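Local coordinates for protein aminotransferase (PDB 3JTX) that probably catalyses pyridoxal-phosphate-dependent transfer of amino groups between amino acids and keto acids, as a class I and II aminotransferase working as a dimer, at residues F107-L112 with L268-Y273; A103-V108 with T137-G142; K236-T241 with A261-N266; P128-Y133 with A205-Y210. All coordinates share one frame; numbering follows the deposited sequence.

The four contacts lie round the seven-stranded mixed sheet of the cofactor-binding domain. Contacts 1 and 2 use overlapping parts of helix 100-111, sharing F107 and V108, with centres about 9 Å apart. Helix 261-274 serves contacts 1 and 3, whose centres are about 11 Å apart, and helix 131-139 serves contacts 2 and 4, about 13 Å apart. Strands 203-207 and 237-242 are sheet neighbours and tie contact 4 to contact 3. Along the chain, contact 2 closes before contact 3 opens, contact 4 crosses contact 2, and contact 1 spans contacts 3 and 4. Contacts 1, 2 and 4 also meet the second subunit, so the packing runs from the cofactor site to the dimer interface.

Contact 1 of 4, residues F107-L112 with L268-Y273; sequences FVQTVL and LLYRTY
F107 O is gripped by two donors one turn on, and through one of them it sets the threonine that meets Y270. T110 OG1 reaches F107 O at 2.7 Å, in the carbonyl plane and on a lone pair, while V111 N makes the ordinary helical bond to the same oxygen at 3.2 Å. With OG1 held between the backbone N and the carbonyl carbon (chi1 76°), the methyl CG2 of T110 is turned outward to the facing helix. There it sits almost squarely over one face of Y270, 3.6 Å from the ring centroid and 10° off the normal, a CH-pi contact that touches all six ring carbons. Beside it, Q109 CB lies 4.0 Å from the phenol oxygen Y270 OH; the Q109 chain bends away at chi2, and its NE2 bonds to A136 O. Both helices belong to the large domain of a fold-type I pyridoxal-phosphate enzyme, where 100-111 and 261-274 pack against the central sheet, F107 resting on L238 and F240. Y270 extends its ring across to helix 100-111 because CG is swung away from the main-chain nitrogen (chi1 179°). The same ring meets F105 of the second subunit edge-to-face, and T272 OG1 bonds to Y12 OH of that subunit.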
loop_
_atom_site.group_PDB
_atom_site.type_symbol
_atom_site.label_atom_id
_atom_site.label_comp_id
_atom_site.label_asym_id
_atom_site.label_seq_id
_atom_site.Cartn_x
_atom_site.Cartn_y
_atom_site.Cartn_z
ATOM N N PHE A 107 5.865 -2.746 8.387
ATOM C CA PHE A 107 6.691 -3.612 9.205
ATOM C C PHE A 107 6.699 -3.156 10.669
ATOM O O PHE A 107 6.520 -3.954 11.585
ATOM C CB PHE A 107 8.122 -3.774 8.670
ATOM C CG PHE A 107 8.879 -4.830 9.410
ATOM C CD1 PHE A 107 8.544 -6.172 9.247
ATOM C CD2 PHE A 107 9.855 -4.495 10.335
ATOM C CE1 PHE A 107 9.171 -7.166 9.978
ATOM C CE2 PHE A 107 10.502 -5.496 11.073
ATOM C CZ PHE A 107 10.165 -6.816 10.898
ATOM N N VAL A 108 6.853 -1.858 10.876
ATOM C CA VAL A 108 6.808 -1.283 12.221
ATOM C C VAL A 108 5.478 -1.596 12.923
ATOM O O VAL A 108 5.469 -2.016 14.101
ATOM C CB VAL A 108 7.082 0.233 12.177
ATOM C CG1 VAL A 108 6.771 0.901 13.534
ATOM C CG2 VAL A 108 8.526 0.467 11.763
ATOM N N GLN A 109 4.360 -1.454 12.208
ATOM C CA GLN A 109 3.061 -1.755 12.840
ATOM C C GLN A 109 3.026 -3.193 13.385
ATOM O O GLN A 109 2.525 -3.412 14.496
ATOM C CB GLN A 109 1.865 -1.537 11.897
ATOM C CG GLN A 109 1.759 -0.168 11.259
ATOM C CD GLN A 109 2.044 0.980 12.210
ATOM O OE1 GLN A 109 1.263 1.250 13.133
ATOM N NE2 GLN A 109 3.171 1.670 11.995
ATOM N N THR A 110 3.571 -4.150 12.633
ATOM C CA THR A 110 3.596 -5.554 13.062
ATOM C C THR A 110 4.520 -5.809 14.266
ATOM O O THR A 110 4.301 -6.741 15.049
ATOM C CB THR A 110 4.047 -6.504 11.933
ATOM O OG1 THR A 110 5.469 -6.410 11.753
ATOM C CG2 THR A 110 3.339 -6.190 10.604
ATOM N N VAL A 111 5.558 -5.000 14.413
ATOM C CA VAL A 111 6.492 -5.161 15.520
ATOM C C VAL A 111 5.943 -4.582 16.834
ATOM O O VAL A 111 6.242 -5.097 17.914
ATOM C CB VAL A 111 7.862 -4.554 15.146
ATOM C CG1 VAL A 111 8.780 -4.500 16.357
ATOM C CG2 VAL A 111 8.481 -5.379 13.991
ATOM N N LEU A 112 5.131 -3.533 16.745
ATOM C CA LEU A 112 4.576 -2.867 17.914
ATOM C C LEU A 112 3.202 -3.483 18.257
ATOM O O LEU A 112 2.340 -3.627 17.397
ATOM C CB LEU A 112 4.502 -1.354 17.656
ATOM C CG LEU A 112 5.853 -0.677 17.348
ATOM C CD1 LEU A 112 5.678 0.790 17.018
ATOM C CD2 LEU A 112 6.850 -0.831 18.522
ATOM N N LEU A 268 4.707 -11.439 5.248
ATOM C CA LEU A 268 3.914 -11.785 4.068
ATOM C C LEU A 268 2.437 -12.035 4.424
ATOM O O LEU A 268 1.535 -11.587 3.709
ATOM C CB LEU A 268 4.507 -13.007 3.350
ATOM C CG LEU A 268 3.672 -13.557 2.189
ATOM C CD1 LEU A 268 3.533 -12.490 1.100
ATOM C CD2 LEU A 268 4.311 -14.875 1.635
ATOM N N LEU A 269 2.185 -12.749 5.518
ATOM C CA LEU A 269 0.814 -13.050 5.935
ATOM C C LEU A 269 0.044 -11.750 6.196
ATOM O O LEU A 269 -1.078 -11.568 5.737
ATOM C CB LEU A 269 0.802 -13.935 7.191
ATOM C CG LEU A 269 -0.578 -14.344 7.733
ATOM C CD1 LEU A 269 -1.452 -15.043 6.650
ATOM C CD2 LEU A 269 -0.396 -15.252 8.975
ATOM N N TYR A 270 0.666 -10.853 6.945
ATOM C CA TYR A 270 0.087 -9.548 7.222
ATOM C C TYR A 270 -0.181 -8.771 5.931
ATOM O O TYR A 270 -1.234 -8.136 5.808
ATOM C CB TYR A 270 1.043 -8.745 8.112
ATOM C CG TYR A 270 0.583 -7.351 8.455
ATOM C CD1 TYR A 270 -0.136 -7.105 9.613
ATOM C CD2 TYR A 270 0.923 -6.277 7.665
ATOM C CE1 TYR A 270 -0.549 -5.809 9.954
ATOM C CE2 TYR A 270 0.500 -4.990 7.986
ATOM C CZ TYR A 270 -0.227 -4.769 9.144
ATOM O OH TYR A 270 -0.639 -3.472 9.465
ATOM N N ARG A 271 0.758 -8.837 4.980
ATOM C CA ARG A 271 0.679 -8.073 3.747
ATOM C C ARG A 271 -0.419 -8.587 2.820
ATOM O O ARG A 271 -0.926 -7.828 1.993
ATOM C CB ARG A 271 2.031 -8.027 3.024
ATOM C CG ARG A 271 3.075 -7.202 3.765
ATOM C CD ARG A 271 4.464 -7.359 3.178
ATOM N NE ARG A 271 4.524 -6.733 1.870
ATOM C CZ ARG A 271 4.569 -5.430 1.650
ATOM N NH1 ARG A 271 4.590 -4.567 2.656
ATOM N NH2 ARG A 271 4.607 -4.992 0.411
ATOM N N THR A 272 -0.816 -9.846 2.969
ATOM C CA THR A 272 -1.940 -10.363 2.178
ATOM C C THR A 272 -3.225 -9.643 2.553
ATOM O O THR A 272 -4.067 -9.400 1.687
ATOM C CB THR A 272 -2.115 -11.908 2.244
ATOM O OG1 THR A 272 -2.621 -12.305 3.525
ATOM C CG2 THR A 272 -0.794 -12.594 1.945
ATOM N N TYR A 273 -3.352 -9.236 3.817
ATOM C CA TYR A 273 -4.511 -8.454 4.249
ATOM C C TYR A 273 -4.321 -6.957 4.010
ATOM O O TYR A 273 -5.273 -6.262 3.623
ATOM C CB TYR A 273 -4.817 -8.731 5.726
ATOM C CG TYR A 273 -5.376 -10.116 5.957
ATOM C CD1 TYR A 273 -6.730 -10.356 5.829
ATOM C CD2 TYR A 273 -4.545 -11.184 6.271
ATOM C CE1 TYR A 273 -7.272 -11.625 6.017
ATOM C CE2 TYR A 273 -5.074 -12.470 6.460
ATOM C CZ TYR A 273 -6.433 -12.679 6.332
ATOM O OH TYR A 273 -6.958 -13.936 6.531
#

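Contact 2 of 4, residues A103-V108 with T137-G142; sequences ALFSFV and TLLGGG
F105 and L139 approach each other at about a right angle: the leucine methyl CD1 comes to the edge of the phenyl ring, near its plane, and lies 3.9 Å from F105 CE1. One turn further along helix 100-111, V108 presses a single methyl onto backbone, with CG1 3.9 Å from T137 N and 4.0 Å from T137 CA. That branch is sent across the gap by a first torsion that sets CG1 trans to the backbone N of V108 (169°), and the T137 side chain itself starts away from the neighbouring helix. T137 OG1 turns back into its own helix, where it bonds to Y133 O. In the next shell, F173 of strand 169-175 touches both V108 and T137 from the sheet, while M2, L5 and L6 of helix 2-8 pack on L139. Y273 of the second subunit packs on both F105 and L139. After L139 three glycines follow: G141 has positive phi (81°), G142 N bonds to T137 O at 2.9 Å and G141 N to L138 O at 3.0 Å. This Schellman motif terminates the helix of a beta-alpha-beta crossover, delivering the chain from helix 131-139 into strand 143-148, parallel to strand 122-127.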
loop_
_atom_site.group_PDB
_atom_site.type_symbol
_atom_site.label_atom_id
_atom_site.label_comp_id
_atom_site.label_asym_id
_atom_site.label_seq_id
_atom_site.Cartn_x
_atom_site.Cartn_y
_atom_site.Cartn_z
ATOM N N ALA A 103 6.455 -0.246 3.141
ATOM C CA ALA A 103 7.147 -1.395 3.706
ATOM C C ALA A 103 7.655 -1.096 5.111
ATOM O O ALA A 103 7.422 -1.862 6.028
ATOM C CB ALA A 103 8.323 -1.794 2.791
ATOM N N LEU A 104 8.320 0.044 5.275
ATOM C CA LEU A 104 8.848 0.439 6.575
ATOM C C LEU A 104 7.691 0.677 7.550
ATOM O O LEU A 104 7.737 0.231 8.704
ATOM C CB LEU A 104 9.676 1.726 6.444
ATOM C CG LEU A 104 11.031 1.638 5.753
ATOM C CD1 LEU A 104 11.456 3.011 5.193
ATOM C CD2 LEU A 104 12.107 1.065 6.699
ATOM N N PHE A 105 6.658 1.378 7.081
ATOM C CA PHE A 105 5.502 1.681 7.925
ATOM C C PHE A 105 4.800 0.415 8.403
ATOM O O PHE A 105 4.577 0.221 9.607
ATOM C CB PHE A 105 4.498 2.584 7.190
ATOM C CG PHE A 105 3.307 2.955 8.046
ATOM C CD1 PHE A 105 3.354 4.066 8.867
ATOM C CD2 PHE A 105 2.164 2.168 8.055
ATOM C CE1 PHE A 105 2.264 4.408 9.695
ATOM C CE2 PHE A 105 1.056 2.504 8.872
ATOM C CZ PHE A 105 1.126 3.620 9.701
ATOM N N SER A 106 4.443 -0.459 7.461
ATOM C CA SER A 106 3.726 -1.675 7.819
ATOM C C SER A 106 4.572 -2.622 8.676
ATOM O O SER A 106 4.054 -3.219 9.625
ATOM C CB SER A 106 3.191 -2.395 6.577
ATOM O OG SER A 106 4.220 -2.709 5.670
ATOM N N PHE A 107 5.865 -2.746 8.387
ATOM C CA PHE A 107 6.691 -3.612 9.205
ATOM C C PHE A 107 6.699 -3.156 10.669
ATOM O O PHE A 107 6.520 -3.954 11.585
ATOM C CB PHE A 107 8.122 -3.774 8.670
ATOM C CG PHE A 107 8.879 -4.830 9.410
ATOM C CD1 PHE A 107 8.544 -6.172 9.247
ATOM C CD2 PHE A 107 9.855 -4.495 10.335
ATOM C CE1 PHE A 107 9.171 -7.166 9.978
ATOM C CE2 PHE A 107 10.502 -5.496 11.073
ATOM C CZ PHE A 107 10.165 -6.816 10.898
ATOM N N VAL A 108 6.853 -1.858 10.876
ATOM C CA VAL A 108 6.808 -1.283 12.221
ATOM C C VAL A 108 5.478 -1.596 12.923
ATOM O O VAL A 108 5.469 -2.016 14.101
ATOM C CB VAL A 108 7.082 0.233 12.177
ATOM C CG1 VAL A 108 6.771 0.901 13.534
ATOM C CG2 VAL A 108 8.526 0.467 11.763
ATOM N N THR A 137 6.412 4.712 14.134
ATOM C CA THR A 137 6.533 4.361 15.534
ATOM C C THR A 137 5.359 4.898 16.343
ATOM O O THR A 137 4.693 4.131 17.035
ATOM C CB THR A 137 7.874 4.867 16.106
ATOM O OG1 THR A 137 8.952 4.252 15.371
ATOM C CG2 THR A 137 7.982 4.550 17.620
ATOM N N LEU A 138 5.082 6.197 16.216
ATOM C CA LEU A 138 4.027 6.843 17.020
ATOM C C LEU A 138 2.638 6.326 16.636
ATOM O O LEU A 138 1.833 5.992 17.511
ATOM C CB LEU A 138 4.123 8.375 16.924
ATOM C CG LEU A 138 5.378 8.990 17.580
ATOM C CD1 LEU A 138 5.422 10.515 17.446
ATOM C CD2 LEU A 138 5.520 8.584 19.060
ATOM N N LEU A 139 2.361 6.216 15.341
ATOM C CA LEU A 139 1.078 5.659 14.912
ATOM C C LEU A 139 0.924 4.191 15.312
ATOM O O LEU A 139 -0.191 3.744 15.524
ATOM C CB LEU A 139 0.835 5.849 13.415
ATOM C CG LEU A 139 0.587 7.307 13.018
ATOM C CD1 LEU A 139 0.818 7.495 11.519
ATOM C CD2 LEU A 139 -0.825 7.759 13.447
ATOM N N GLY A 140 2.030 3.461 15.457
ATOM C CA GLY A 140 1.984 2.097 15.975
ATOM C C GLY A 140 1.891 1.936 17.489
ATOM O O GLY A 140 1.891 0.816 17.987
ATOM N N GLY A 141 1.812 3.041 18.221
ATOM C CA GLY A 141 1.720 2.999 19.684
ATOM C C GLY A 141 3.053 2.810 20.392
ATOM O O GLY A 141 3.084 2.508 21.580
ATOM N N GLY A 142 4.153 3.000 19.670
ATOM C CA GLY A 142 5.483 2.880 20.251
ATOM C C GLY A 142 6.014 4.223 20.691
ATOM O O GLY A 142 5.457 5.268 20.362
#

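Contact 3 of 4, residues K236-T241 with A261-N266; sequences KLLMFT and AELLKN
This is an apolar helix-on-sheet contact in which the first turns of helix 261-274 cover the beginning of strand 237-242. L238 is the strand residue that carries it, and its two methyls go to different leucines. L238 CD1 meets L263 CD1 at 4.0 Å, the two chains crossing at a slant, whereas L238 CD2 touches L264 CD2 at 3.7 Å as those side chains run past each other in opposite directions. L263 also uses CD1 against backbone, 3.9 Å from K236 CA. A first torsion of -69° puts CG of L263 on the far side of CB from the carbonyl carbon, which carries its branched end toward the strand. In the fold, the helix directly follows strand 255-259, which runs antiparallel to 237-242 in the central sheet, so the chain leaves strand 255-259 and its first helical turns come to lie over the start of the neighbouring strand. D260 lies at the junction: OD2 bonds to K236 N and OD1 to E262 N, tying the approach to strand 237-242 to the first turn of the helix. K236 NZ is directed away to G201 O. L264 also packs on V257 of strand 255-259, and L263 on I203 of strand 203-207.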
loop_
_atom_site.group_PDB
_atom_site.type_symbol
_atom_site.label_atom_id
_atom_site.label_comp_id
_atom_site.label_asym_id
_atom_site.label_seq_id
_atom_site.Cartn_x
_atom_site.Cartn_y
_atom_site.Cartn_z
ATOM N N LYS A 236 16.937 -11.589 12.597
ATOM C CA LYS A 236 16.459 -10.284 13.050
ATOM C C LYS A 236 17.061 -9.089 12.273
ATOM O O LYS A 236 17.160 -7.983 12.816
ATOM C CB LYS A 236 16.678 -10.128 14.554
ATOM C CG LYS A 236 15.843 -11.099 15.416
ATOM C CD LYS A 236 15.943 -10.760 16.898
ATOM C CE LYS A 236 14.996 -11.646 17.712
ATOM N NZ LYS A 236 15.195 -11.467 19.178
ATOM N N LEU A 237 17.474 -9.330 11.027
ATOM C CA LEU A 237 17.984 -8.292 10.115
ATOM C C LEU A 237 17.101 -8.204 8.892
ATOM O O LEU A 237 16.782 -9.222 8.295
ATOM C CB LEU A 237 19.392 -8.622 9.612
ATOM C CG LEU A 237 20.523 -8.838 10.602
ATOM C CD1 LEU A 237 21.838 -9.032 9.822
ATOM C CD2 LEU A 237 20.623 -7.651 11.568
ATOM N N LEU A 238 16.717 -6.988 8.519
ATOM C CA LEU A 238 15.991 -6.744 7.288
ATOM C C LEU A 238 16.551 -5.487 6.636
ATOM O O LEU A 238 16.682 -4.460 7.290
ATOM C CB LEU A 238 14.512 -6.542 7.560
ATOM C CG LEU A 238 13.684 -7.759 7.998
ATOM C CD1 LEU A 238 12.292 -7.258 8.398
ATOM C CD2 LEU A 238 13.604 -8.846 6.894
HETATM N N MSE A 239 16.889 -5.581 5.352
HETATM C CA MSE A 239 17.217 -4.407 4.568
HETATM C C MSE A 239 15.991 -3.978 3.765
HETATM O O MSE A 239 15.233 -4.812 3.276
HETATM C CB MSE A 239 18.383 -4.708 3.624
HETATM C CG MSE A 239 18.001 -5.610 2.487
HETATM SE SE MSE A 239 19.328 -5.828 1.087
HETATM C CE MSE A 239 19.383 -4.223 0.250
ATOM N N PHE A 240 15.805 -2.669 3.636
ATOM C CA PHE A 240 14.723 -2.087 2.865
ATOM C C PHE A 240 15.366 -1.266 1.763
ATOM O O PHE A 240 16.235 -0.412 2.030
ATOM C CB PHE A 240 13.873 -1.172 3.761
ATOM C CG PHE A 240 13.098 -1.894 4.781
ATOM C CD1 PHE A 240 13.705 -2.358 5.948
ATOM C CD2 PHE A 240 11.739 -2.131 4.593
ATOM C CE1 PHE A 240 12.997 -3.029 6.885
ATOM C CE2 PHE A 240 11.008 -2.816 5.550
ATOM C CZ PHE A 240 11.637 -3.271 6.702
ATOM N N THR A 241 15.002 -1.542 0.515
ATOM C CA THR A 241 15.483 -0.715 -0.563
ATOM C C THR A 241 14.444 -0.465 -1.637
ATOM O O THR A 241 13.320 -0.960 -1.550
ATOM C CB THR A 241 16.813 -1.214 -1.132
ATOM O OG1 THR A 241 17.392 -0.157 -1.906
ATOM C CG2 THR A 241 16.645 -2.495 -1.990
ATOM N N ALA A 261 14.249 -14.870 6.996
ATOM C CA ALA A 261 13.118 -15.623 6.408
ATOM C C ALA A 261 11.911 -15.774 7.324
ATOM O O ALA A 261 10.770 -15.794 6.847
ATOM C CB ALA A 261 13.581 -17.032 5.936
ATOM N N GLU A 262 12.150 -15.913 8.627
ATOM C CA GLU A 262 11.055 -16.086 9.591
ATOM C C GLU A 262 10.264 -14.790 9.751
ATOM O O GLU A 262 9.029 -14.801 9.774
ATOM C CB GLU A 262 11.584 -16.572 10.942
ATOM C CG GLU A 262 10.489 -16.804 11.991
ATOM N N LEU A 263 10.971 -13.670 9.841
ATOM C CA LEU A 263 10.306 -12.352 9.837
ATOM C C LEU A 263 9.466 -12.140 8.572
ATOM O O LEU A 263 8.347 -11.636 8.628
ATOM C CB LEU A 263 11.333 -11.212 9.966
ATOM C CG LEU A 263 12.051 -11.097 11.330
ATOM C CD1 LEU A 263 12.931 -9.833 11.339
ATOM C CD2 LEU A 263 11.066 -11.118 12.518
ATOM N N LEU A 264 10.008 -12.521 7.428
ATOM C CA LEU A 264 9.320 -12.275 6.175
ATOM C C LEU A 264 8.122 -13.184 5.992
ATOM O O LEU A 264 7.146 -12.790 5.346
ATOM C CB LEU A 264 10.293 -12.405 5.017
ATOM C CG LEU A 264 11.338 -11.285 4.965
ATOM C CD1 LEU A 264 12.291 -11.504 3.812
ATOM C CD2 LEU A 264 10.699 -9.911 4.832
ATOM N N LYS A 265 8.187 -14.410 6.530
ATOM C CA LYS A 265 7.031 -15.306 6.496
ATOM C C LYS A 265 5.836 -14.640 7.170
ATOM O O LYS A 265 4.711 -14.618 6.623
ATOM C CB LYS A 265 7.365 -16.640 7.184
ATOM C CG LYS A 265 6.264 -17.676 7.130
ATOM C CD LYS A 265 6.737 -18.968 7.819
ATOM C CE LYS A 265 5.693 -20.069 7.712
ATOM N NZ LYS A 265 4.446 -19.736 8.474
ATOM N N ASN A 266 6.076 -14.083 8.357
ATOM C CA ASN A 266 5.015 -13.423 9.112
ATOM C C ASN A 266 4.613 -12.112 8.463
ATOM O O ASN A 266 3.421 -11.805 8.388
ATOM C CB ASN A 266 5.414 -13.222 10.573
ATOM C CG ASN A 266 5.568 -14.537 11.300
ATOM O OD1 ASN A 266 4.856 -15.503 11.006
ATOM N ND2 ASN A 266 6.504 -14.600 12.233
#

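Contact 4 of 4, residues P128-Y133 with A205-Y210; sequences PFYQIY and ASDECY
Y133 meets D207 with its ring turned 74° from the carboxylate plane and the carboxylate oxygen OD2 at the edge of the phenol ring, near the ring plane. The tyrosine donates, Y133 OH to D207 OD2 at 2.8 Å, reaching the oxygen from its anti side and 30° out of the carboxylate plane. Y130 stands about at right angles to the same aspartate, 4.1 Å from D207 OD2 at its CD2, an oblique approach and no more than packing. Its methylene CB sits over one face of the Y133 ring, 3.6 Å above the plane and offset to the rim, and F173 stacks with that ring, which probably helps hold the phenol in position. Y130 OH is turned instead to R101. D207 projects from the end of strand 203-207, its carboxylate extended away from its own backbone N (chi1 -178°); its other oxygen, OD1, receives a weak bond from C209 N at 3.5 Å. D207 OD2 also bonds to N1 of the pyridoxal-phosphate-modified lysine at position 245, and Y210 OH bonds to O3 of that cofactor. The aspartate thus lies behind the pyridine nitrogen as in other fold-type I aminotransferases; Y133 OH and N1 share OD2, and the tyrosine is a second-shell residue that probably helps orient the carboxylate toward the pyridine.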
loop_
_atom_site.group_PDB
_atom_site.type_symbol
_atom_site.label_atom_id
_atom_site.label_comp_id
_atom_site.label_asym_id
_atom_site.label_seq_id
_atom_site.Cartn_x
_atom_site.Cartn_y
_atom_site.Cartn_z
ATOM N N PRO A 128 19.752 13.547 13.214
ATOM C CA PRO A 128 18.548 13.726 12.386
ATOM C C PRO A 128 17.939 12.437 11.826
ATOM O O PRO A 128 18.658 11.450 11.584
ATOM C CB PRO A 128 19.031 14.632 11.237
ATOM C CG PRO A 128 20.205 15.325 11.758
ATOM C CD PRO A 128 20.882 14.324 12.678
ATOM N N PHE A 129 16.619 12.466 11.617
ATOM C CA PHE A 129 15.857 11.273 11.239
ATOM C C PHE A 129 15.079 11.471 9.941
ATOM O O PHE A 129 14.927 12.586 9.451
ATOM C CB PHE A 129 14.907 10.863 12.384
ATOM C CG PHE A 129 13.841 11.879 12.712
ATOM C CD1 PHE A 129 14.101 12.926 13.591
ATOM C CD2 PHE A 129 12.565 11.770 12.173
ATOM C CE1 PHE A 129 13.127 13.861 13.896
ATOM C CE2 PHE A 129 11.576 12.692 12.487
ATOM C CZ PHE A 129 11.862 13.748 13.344
ATOM N N TYR A 130 14.602 10.363 9.383
ATOM C CA TYR A 130 13.677 10.381 8.253
ATOM C C TYR A 130 12.276 10.265 8.813
ATOM O O TYR A 130 11.990 9.382 9.630
ATOM C CB TYR A 130 13.979 9.223 7.291
ATOM C CG TYR A 130 13.096 9.106 6.064
ATOM C CD1 TYR A 130 13.002 10.136 5.133
ATOM C CD2 TYR A 130 12.407 7.924 5.797
ATOM C CE1 TYR A 130 12.216 9.991 3.970
ATOM C CE2 TYR A 130 11.616 7.774 4.640
ATOM C CZ TYR A 130 11.519 8.802 3.741
ATOM O OH TYR A 130 10.720 8.633 2.609
ATOM N N GLN A 131 11.422 11.185 8.366
ATOM C CA GLN A 131 10.012 11.341 8.789
ATOM C C GLN A 131 9.263 10.050 9.127
ATOM O O GLN A 131 8.636 9.950 10.195
ATOM C CB GLN A 131 9.241 12.108 7.670
ATOM C CG GLN A 131 9.285 11.393 6.220
ATOM C CD GLN A 131 9.584 12.344 5.023
ATOM O OE1 GLN A 131 8.987 12.227 3.934
ATOM N NE2 GLN A 131 10.498 13.271 5.226
ATOM N N ILE A 132 9.336 9.056 8.234
ATOM C CA ILE A 132 8.581 7.806 8.374
ATOM C C ILE A 132 8.944 7.078 9.669
ATOM O O ILE A 132 8.091 6.487 10.301
ATOM C CB ILE A 132 8.805 6.848 7.159
ATOM C CG1 ILE A 132 8.115 7.390 5.906
ATOM C CG2 ILE A 132 8.287 5.446 7.464
ATOM C CD1 ILE A 132 6.634 7.606 6.068
ATOM N N TYR A 133 10.220 7.147 10.083
ATOM C CA TYR A 133 10.637 6.437 11.307
ATOM C C TYR A 133 9.812 6.915 12.511
ATOM O O TYR A 133 9.349 6.109 13.325
ATOM C CB TYR A 133 12.141 6.582 11.616
ATOM C CG TYR A 133 13.087 6.301 10.469
ATOM C CD1 TYR A 133 12.702 5.528 9.363
ATOM C CD2 TYR A 133 14.383 6.814 10.482
ATOM C CE1 TYR A 133 13.578 5.310 8.300
ATOM C CE2 TYR A 133 15.263 6.570 9.432
ATOM C CZ TYR A 133 14.852 5.833 8.352
ATOM O OH TYR A 133 15.716 5.659 7.309
ATOM N N ALA A 205 16.278 -2.716 11.173
ATOM C CA ALA A 205 15.721 -2.343 9.888
ATOM C C ALA A 205 16.659 -1.306 9.266
ATOM O O ALA A 205 16.836 -0.200 9.812
ATOM C CB ALA A 205 14.271 -1.784 10.053
ATOM N N SER A 206 17.281 -1.679 8.148
ATOM C CA SER A 206 18.254 -0.838 7.474
ATOM C C SER A 206 17.710 -0.269 6.160
ATOM O O SER A 206 17.446 -1.007 5.210
ATOM C CB SER A 206 19.542 -1.619 7.227
ATOM O OG SER A 206 20.576 -0.756 6.793
ATOM N N ASP A 207 17.560 1.054 6.133
ATOM C CA ASP A 207 17.039 1.801 4.991
ATOM C C ASP A 207 18.204 2.152 4.071
ATOM O O ASP A 207 19.013 3.039 4.370
ATOM C CB ASP A 207 16.313 3.045 5.493
ATOM C CG ASP A 207 15.678 3.876 4.384
ATOM O OD1 ASP A 207 15.979 3.675 3.184
ATOM O OD2 ASP A 207 14.874 4.765 4.752
ATOM N N GLU A 208 18.299 1.420 2.971
ATOM C CA GLU A 208 19.450 1.499 2.066
ATOM C C GLU A 208 19.140 2.063 0.676
ATOM O O GLU A 208 19.858 1.781 -0.299
ATOM C CB GLU A 208 20.109 0.116 1.978
ATOM C CG GLU A 208 20.701 -0.268 3.329
ATOM C CD GLU A 208 21.337 -1.649 3.406
ATOM O OE1 GLU A 208 21.446 -2.365 2.379
ATOM O OE2 GLU A 208 21.735 -1.996 4.538
ATOM N N CYS A 209 18.126 2.919 0.591
ATOM C CA CYS A 209 17.666 3.410 -0.709
ATOM C C CYS A 209 18.697 4.269 -1.453
ATOM O O CYS A 209 18.569 4.453 -2.666
ATOM C CB CYS A 209 16.341 4.173 -0.549
ATOM S SG CYS A 209 15.007 3.086 0.042
ATOM N N TYR A 210 19.712 4.791 -0.753
ATOM C CA TYR A 210 20.793 5.564 -1.434
ATOM C C TYR A 210 22.014 4.714 -1.788
ATOM O O TYR A 210 23.044 5.253 -2.198
ATOM C CB TYR A 210 21.218 6.791 -0.605
ATOM C CG TYR A 210 20.110 7.811 -0.479
ATOM C CD1 TYR A 210 19.906 8.777 -1.466
ATOM C CD2 TYR A 210 19.233 7.785 0.610
ATOM C CE1 TYR A 210 18.872 9.704 -1.357
ATOM C CE2 TYR A 210 18.192 8.700 0.719
ATOM C CZ TYR A 210 18.016 9.657 -0.260
ATOM O OH TYR A 210 16.991 10.569 -0.152
#